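Local coordinates for protein telomere length regulator taz1 (Schizosaccharomyces pombe, PDB 4ZMI) that binds double-stranded telomeric DNA, regulates telomere length and function, and is required to repress telomere-adjacent gene expression, at residues I76-I81 / V124-L129; L120-L125 / L168-Y173. All coordinates share one frame; numbering follows the deposited sequence. Where two conformers were deposited one is given.

Contact 1: residues I76-I81 / V124-L129; sequences IFFSYI and VLDALL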
loop_
_atom_site.group_PDB
_atom_site.type_symbol
_atom_site.label_atom_id
_atom_site.label_comp_id
_atom_site.label_asym_id
_atom_site.label_seq_id
_atom_site.Cartn_x
_atom_site.Cartn_y
_atom_site.Cartn_z
ATOM N N ILE A 76 -0.450 6.428 -3.806
ATOM C CA ILE A 76 -1.361 7.526 -3.559
ATOM C C ILE A 76 -1.834 7.521 -2.121
ATOM O O ILE A 76 -2.165 6.471 -1.580
ATOM C CB ILE A 76 -2.612 7.363 -4.409
ATOM C CG1 ILE A 76 -2.253 7.365 -5.895
ATOM C CG2 ILE A 76 -3.622 8.444 -4.057
ATOM C CD1 ILE A 76 -1.612 8.650 -6.355
ATOM N N PHE A 77 -1.903 8.696 -1.508
ATOM C CA PHE A 77 -2.327 8.790 -0.125
ATOM C C PHE A 77 -3.624 9.525 0.063
ATOM O O PHE A 77 -3.670 10.763 0.022
ATOM C CB PHE A 77 -1.217 9.402 0.708
ATOM C CG PHE A 77 -0.048 8.499 0.835
ATOM C CD1 PHE A 77 0.940 8.496 -0.126
ATOM C CD2 PHE A 77 0.015 7.580 1.879
ATOM C CE1 PHE A 77 2.015 7.638 -0.024
ATOM C CE2 PHE A 77 1.074 6.715 2.004
ATOM C CZ PHE A 77 2.089 6.728 1.041
ATOM N N PHE A 78 -4.676 8.747 0.296
ATOM C CA PHE A 78 -6.002 9.309 0.449
ATOM C C PHE A 78 -6.126 10.139 1.715
ATOM O O PHE A 78 -6.851 11.141 1.742
ATOM C CB PHE A 78 -7.073 8.224 0.342
ATOM C CG PHE A 78 -7.199 7.652 -1.044
ATOM C CD1 PHE A 78 -6.601 6.455 -1.371
ATOM C CD2 PHE A 78 -7.885 8.342 -2.031
ATOM C CE1 PHE A 78 -6.694 5.943 -2.648
ATOM C CE2 PHE A 78 -7.986 7.833 -3.304
ATOM C CZ PHE A 78 -7.393 6.633 -3.616
ATOM N N SER A 79 -5.389 9.769 2.752
ATOM C CA SER A 79 -5.383 10.609 3.940
ATOM C C SER A 79 -4.789 11.978 3.627
ATOM O O SER A 79 -5.238 12.979 4.149
ATOM C CB SER A 79 -4.603 9.963 5.083
ATOM O OG SER A 79 -3.240 9.780 4.747
ATOM N N TYR A 80 -3.773 12.009 2.778
ATOM C CA TYR A 80 -3.111 13.260 2.447
ATOM C C TYR A 80 -4.033 14.137 1.590
ATOM O O TYR A 80 -4.253 15.296 1.895
ATOM C CB TYR A 80 -1.822 12.948 1.705
ATOM C CG TYR A 80 -0.960 14.132 1.362
ATOM C CD1 TYR A 80 0.154 14.439 2.121
ATOM C CD2 TYR A 80 -1.230 14.907 0.254
ATOM C CE1 TYR A 80 0.963 15.500 1.808
ATOM C CE2 TYR A 80 -0.427 15.998 -0.073
ATOM C CZ TYR A 80 0.666 16.284 0.709
ATOM O OH TYR A 80 1.474 17.332 0.384
ATOM N N ILE A 81 -4.576 13.551 0.530
ATOM C CA ILE A 81 -5.519 14.206 -0.353
ATOM C C ILE A 81 -6.748 14.729 0.384
ATOM O O ILE A 81 -7.234 15.807 0.076
ATOM C CB ILE A 81 -5.977 13.250 -1.448
ATOM C CG1 ILE A 81 -4.795 12.895 -2.350
ATOM C CG2 ILE A 81 -7.101 13.866 -2.243
ATOM C CD1 ILE A 81 -5.149 11.934 -3.450
ATOM N N VAL A 124 -1.761 0.094 3.460
ATOM C CA VAL A 124 -2.401 -0.315 4.712
ATOM C C VAL A 124 -2.457 0.821 5.761
ATOM O O VAL A 124 -3.497 1.057 6.354
ATOM C CB VAL A 124 -1.707 -1.561 5.329
ATOM C CG1 VAL A 124 -2.344 -1.935 6.673
ATOM C CG2 VAL A 124 -1.765 -2.731 4.375
ATOM N N LEU A 125 -1.341 1.521 5.985
ATOM C CA LEU A 125 -1.309 2.621 6.950
ATOM C C LEU A 125 -2.231 3.741 6.494
ATOM O O LEU A 125 -2.907 4.359 7.311
ATOM C CB LEU A 125 0.108 3.170 7.162
ATOM C CG LEU A 125 1.048 2.286 8.004
ATOM C CD1 LEU A 125 2.476 2.707 7.753
ATOM C CD2 LEU A 125 0.756 2.366 9.503
ATOM N N ASP A 126 -2.258 4.003 5.188
ATOM C CA ASP A 126 -3.111 5.065 4.662
ATOM C C ASP A 126 -4.564 4.729 4.947
ATOM O O ASP A 126 -5.312 5.565 5.436
ATOM C CB ASP A 126 -2.903 5.252 3.170
ATOM C CG ASP A 126 -3.710 6.412 2.611
ATOM O OD1 ASP A 126 -3.639 7.526 3.179
ATOM O OD2 ASP A 126 -4.425 6.200 1.605
ATOM N N ALA A 127 -4.950 3.489 4.670
ATOM C CA ALA A 127 -6.292 3.011 5.012
ATOM C C ALA A 127 -6.558 3.180 6.491
ATOM O O ALA A 127 -7.605 3.684 6.890
ATOM C CB ALA A 127 -6.465 1.544 4.613
ATOM N N LEU A 128 -5.600 2.781 7.314
ATOM C CA LEU A 128 -5.779 2.916 8.753
ATOM C C LEU A 128 -5.928 4.362 9.197
ATOM O O LEU A 128 -6.578 4.643 10.204
ATOM C CB LEU A 128 -4.618 2.268 9.502
ATOM C CG LEU A 128 -4.533 0.737 9.482
ATOM C CD1 LEU A 128 -3.340 0.270 10.310
ATOM C CD2 LEU A 128 -5.821 0.118 10.019
ATOM N N LEU A 129 -5.310 5.282 8.460
ATOM C CA LEU A 129 -5.331 6.695 8.836
ATOM C C LEU A 129 -6.599 7.351 8.324
ATOM O O LEU A 129 -7.062 8.329 8.879
ATOM C CB LEU A 129 -4.116 7.430 8.272
ATOM C CG LEU A 129 -2.796 7.152 8.984
ATOM C CD1 LEU A 129 -1.635 7.485 8.065
ATOM C CD2 LEU A 129 -2.703 7.958 10.248
#
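Asp126 OD1 is gripped by two donors of a single residue: Ser79 OG lies 2.8 Å from Asp126 OD1, and Ser79 N lies 2.9 Å from the same oxygen. The backbone N-H uses the syn lone pair of OD1 in a fairly straight bond (162° at the hydrogen), whereas the hydroxyl arrives nearly in line with the C-O bond. The second carboxylate oxygen is also engaged, since Phe78 N donates to Asp126 OD2 over 2.9 Å, meeting it on the syn side but 25° out of the carboxylate plane. With three bonds spread over both oxygens, rotation of the carboxylate is restrained. Asp126 reaches across because CG stands anti to its backbone N (chi1 -176°), which extends the acid from helix 118-130 toward the start of helix 78-83. Phe77 holds the N-cap position of that short helix, so the two N-H groups taken by Asp126 are those of its first two residues, and the negative charge sits where the helix dipole would be expected to stabilise it. Within the TRF-family helical domain of Taz1, an acid of one helix thus binds the start of another. A leucine in place of Asp126 would probably leave the N-H groups of Phe78 and Ser79 without this acceptor inside a buried contact, with Ser79 OG keeping its hydrogen bond to Tyr173 OH. The aromatic neighbours meet the acid at their edges: Phe77 CD2 is 3.9 Å from Asp126 OD1, its ring steep to the carboxylate, while Phe78 CD1 is 3.7 Å from Asp126 OD2 with the two planes much closer to parallel. The Phe78 ring also makes a cation-pi contact with Lys99. About one turn beyond the acid, Leu129 CB packs against Ser79 CB at 4.1 Å.

Contact 2: residues L120-L125 / L168-Y173; sequences LRSIVL and LSCLPY. With MG (magnesium ion), chain B.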
loop_
_atom_site.group_PDB
_atom_site.type_symbol
_atom_site.label_atom_id
_atom_site.label_comp_id
_atom_site.label_asym_id
_atom_site.label_seq_id
_atom_site.Cartn_x
_atom_site.Cartn_y
_atom_site.Cartn_z
ATOM N N LEU A 120 2.887 -1.664 0.014
ATOM C CA LEU A 120 1.746 -2.250 0.708
ATOM C C LEU A 120 1.671 -1.644 2.114
ATOM O O LEU A 120 0.588 -1.311 2.608
ATOM C CB LEU A 120 1.894 -3.767 0.769
ATOM C CG LEU A 120 1.671 -4.377 -0.603
ATOM C CD1 LEU A 120 1.952 -5.885 -0.616
ATOM C CD2 LEU A 120 0.254 -4.094 -1.027
ATOM N N ARG A 121 2.830 -1.462 2.746
ATOM C CA ARG A 121 2.839 -0.819 4.052
ATOM C C ARG A 121 2.166 0.553 3.973
ATOM O O ARG A 121 1.323 0.893 4.821
ATOM C CB ARG A 121 4.253 -0.685 4.594
ATOM C CG ARG A 121 4.272 -0.553 6.093
ATOM C CD ARG A 121 5.650 -0.226 6.592
ATOM N NE ARG A 121 6.611 -1.171 6.066
ATOM C CZ ARG A 121 7.914 -1.058 6.232
ATOM N NH1 ARG A 121 8.393 -0.044 6.929
ATOM N NH2 ARG A 121 8.724 -1.963 5.708
ATOM N N SER A 122 2.515 1.321 2.938
ATOM C CA SER A 122 1.933 2.651 2.755
ATOM C C SER A 122 0.437 2.538 2.624
ATOM O O SER A 122 -0.293 3.285 3.254
ATOM C CB SER A 122 2.499 3.312 1.488
ATOM O OG SER A 122 3.862 3.574 1.688
ATOM N N ILE A 123 -0.022 1.617 1.775
ATOM C CA ILE A 123 -1.455 1.528 1.508
ATOM C C ILE A 123 -2.231 1.125 2.750
ATOM O O ILE A 123 -3.241 1.749 3.062
ATOM C CB ILE A 123 -1.760 0.589 0.336
ATOM C CG1 ILE A 123 -1.072 1.113 -0.915
ATOM C CG2 ILE A 123 -3.262 0.488 0.080
ATOM C CD1 ILE A 123 -0.955 0.082 -2.005
ATOM N N VAL A 124 -1.761 0.094 3.460
ATOM C CA VAL A 124 -2.401 -0.315 4.712
ATOM C C VAL A 124 -2.457 0.821 5.761
ATOM O O VAL A 124 -3.497 1.057 6.354
ATOM C CB VAL A 124 -1.707 -1.561 5.329
ATOM C CG1 VAL A 124 -2.344 -1.935 6.673
ATOM C CG2 VAL A 124 -1.765 -2.731 4.375
ATOM N N LEU A 125 -1.341 1.521 5.985
ATOM C CA LEU A 125 -1.309 2.621 6.950
ATOM C C LEU A 125 -2.231 3.741 6.494
ATOM O O LEU A 125 -2.907 4.359 7.311
ATOM C CB LEU A 125 0.108 3.170 7.162
ATOM C CG LEU A 125 1.048 2.286 8.004
ATOM C CD1 LEU A 125 2.476 2.707 7.753
ATOM C CD2 LEU A 125 0.756 2.366 9.503
ATOM N N LEU A 168 6.778 5.619 9.750
ATOM C CA LEU A 168 6.973 6.904 9.073
ATOM C C LEU A 168 7.777 6.856 7.763
ATOM O O LEU A 168 7.587 7.685 6.875
ATOM C CB LEU A 168 7.633 7.885 10.034
ATOM C CG LEU A 168 6.778 8.223 11.243
ATOM C CD1 LEU A 168 7.643 8.899 12.316
ATOM C CD2 LEU A 168 5.589 9.121 10.829
ATOM N N SER A 169 8.672 5.884 7.644
ATOM C CA SER A 169 9.484 5.749 6.453
ATOM C C SER A 169 8.608 5.508 5.216
ATOM O O SER A 169 9.056 5.690 4.118
ATOM C CB SER A 169 10.440 4.574 6.617
ATOM O OG SER A 169 9.689 3.363 6.558
ATOM N N CYS A 170 7.354 5.113 5.383
ATOM C CA CYS A 170 6.453 4.867 4.262
ATOM C C CYS A 170 5.280 5.842 4.212
ATOM O O CYS A 170 4.303 5.569 3.521
ATOM C CB CYS A 170 5.875 3.443 4.338
ATOM S SG CYS A 170 7.061 2.074 4.208
ATOM N N LEU A 171 5.339 6.929 4.981
ATOM C CA LEU A 171 4.252 7.913 4.997
ATOM C C LEU A 171 4.783 9.311 4.672
ATOM O O LEU A 171 5.921 9.654 5.040
ATOM C CB LEU A 171 3.541 7.943 6.349
ATOM C CG LEU A 171 2.807 6.662 6.765
ATOM C CD1 LEU A 171 2.342 6.825 8.170
ATOM C CD2 LEU A 171 1.615 6.432 5.864
ATOM N N PRO A 172 3.959 10.131 3.989
ATOM C CA PRO A 172 4.374 11.498 3.643
ATOM C C PRO A 172 4.099 12.393 4.844
ATOM O O PRO A 172 3.648 13.530 4.726
ATOM C CB PRO A 172 3.473 11.843 2.452
ATOM C CG PRO A 172 2.203 11.076 2.746
ATOM C CD PRO A 172 2.637 9.797 3.427
ATOM N N TYR A 173 4.353 11.836 6.018
ATOM C CA TYR A 173 4.260 12.576 7.256
ATOM C C TYR A 173 5.574 12.431 8.004
ATOM O O TYR A 173 6.329 11.464 7.790
ATOM C CB TYR A 173 3.081 12.064 8.071
ATOM C CG TYR A 173 1.815 12.028 7.257
ATOM C CD1 TYR A 173 1.201 10.816 6.925
ATOM C CD2 TYR A 173 1.241 13.211 6.790
ATOM C CE1 TYR A 173 0.033 10.783 6.159
ATOM C CE2 TYR A 173 0.074 13.193 6.025
ATOM C CZ TYR A 173 -0.520 11.986 5.705
ATOM O OH TYR A 173 -1.671 12.003 4.941
HETATM MG MG MG B . 7.888 10.277 6.320
HETATM O O HOH W 1 9.400 10.240 8.201
#
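The backbones come closest where Ser122 CA and Cys170 CA lie 5.3 Å apart, at a type I beta turn from Leu168 to Leu171 that lies beside helix 118-130. At this point Ser122 OG is 2.7 Å from Cys170 O; a hydrogen bond here is plausible but not settled, because the carbonyl of Leu118 competes for the same proton. Cys170 was modelled in two conformers, so its sulfur contacts carry some doubt. In one of them SG lies over one face of the Arg121 guanidinium, 3.8 Å from Arg121 CZ, and touches Arg121 CD at 3.6 Å. The arginine chain bends at chi3 (-52°), which turns the guanidinium back beside this sulfur. Its nitrogens are held from elsewhere: NH1 by the carbonyl of Phe166 and NH2 by that of Lys116, while the Phe166 ring adds a cation-pi contact. Farther along the helix the contact becomes apolar. Leu125 and Leu171 cross at about a right angle, with Leu171 CD2 3.8 Å from Leu125 CB and Leu125 CD1 4.1 Å from Leu171 CG. Phe145 and Leu179 extend this packing toward helices 137-154 and 176-182. Leu171 also faces the ion through its backbone: the magnesium ion is bound by Leu171 O at 2.4 Å and by Tyr173 O at 2.5 Å, a water is a third close ligand, and Leu168 O stands somewhat farther from the ion. The arrangement is a main-chain metal-binding loop: carbonyls of Leu168, Leu171 and Tyr173 face the ion, while Cys170 and Leu171 pack on helix 118-130 of the Taz1 helical domain.

From the N terminus the chain passes first through 76-81, then through helix 118-130, and last through 168-173. Contact 1 closes a loop of 42 intervening residues that includes helices 85-91 and 95-107; contact 2 closes one of equal length that includes helix 137-154 and most of helix 163-168. The loops follow in series and overlap only on helix 118-130, where the contacts share Val124 and Leu125, so neither encloses the other. Their centres are 8 Å apart, and they also meet directly: Phe77 CZ packs against Ser122 CB at 3.5 Å, and the hydroxyls of Ser79 and Tyr173 join the outer segments. Helix 118-130 thus ties helix 78-83 to the magnesium-binding loop.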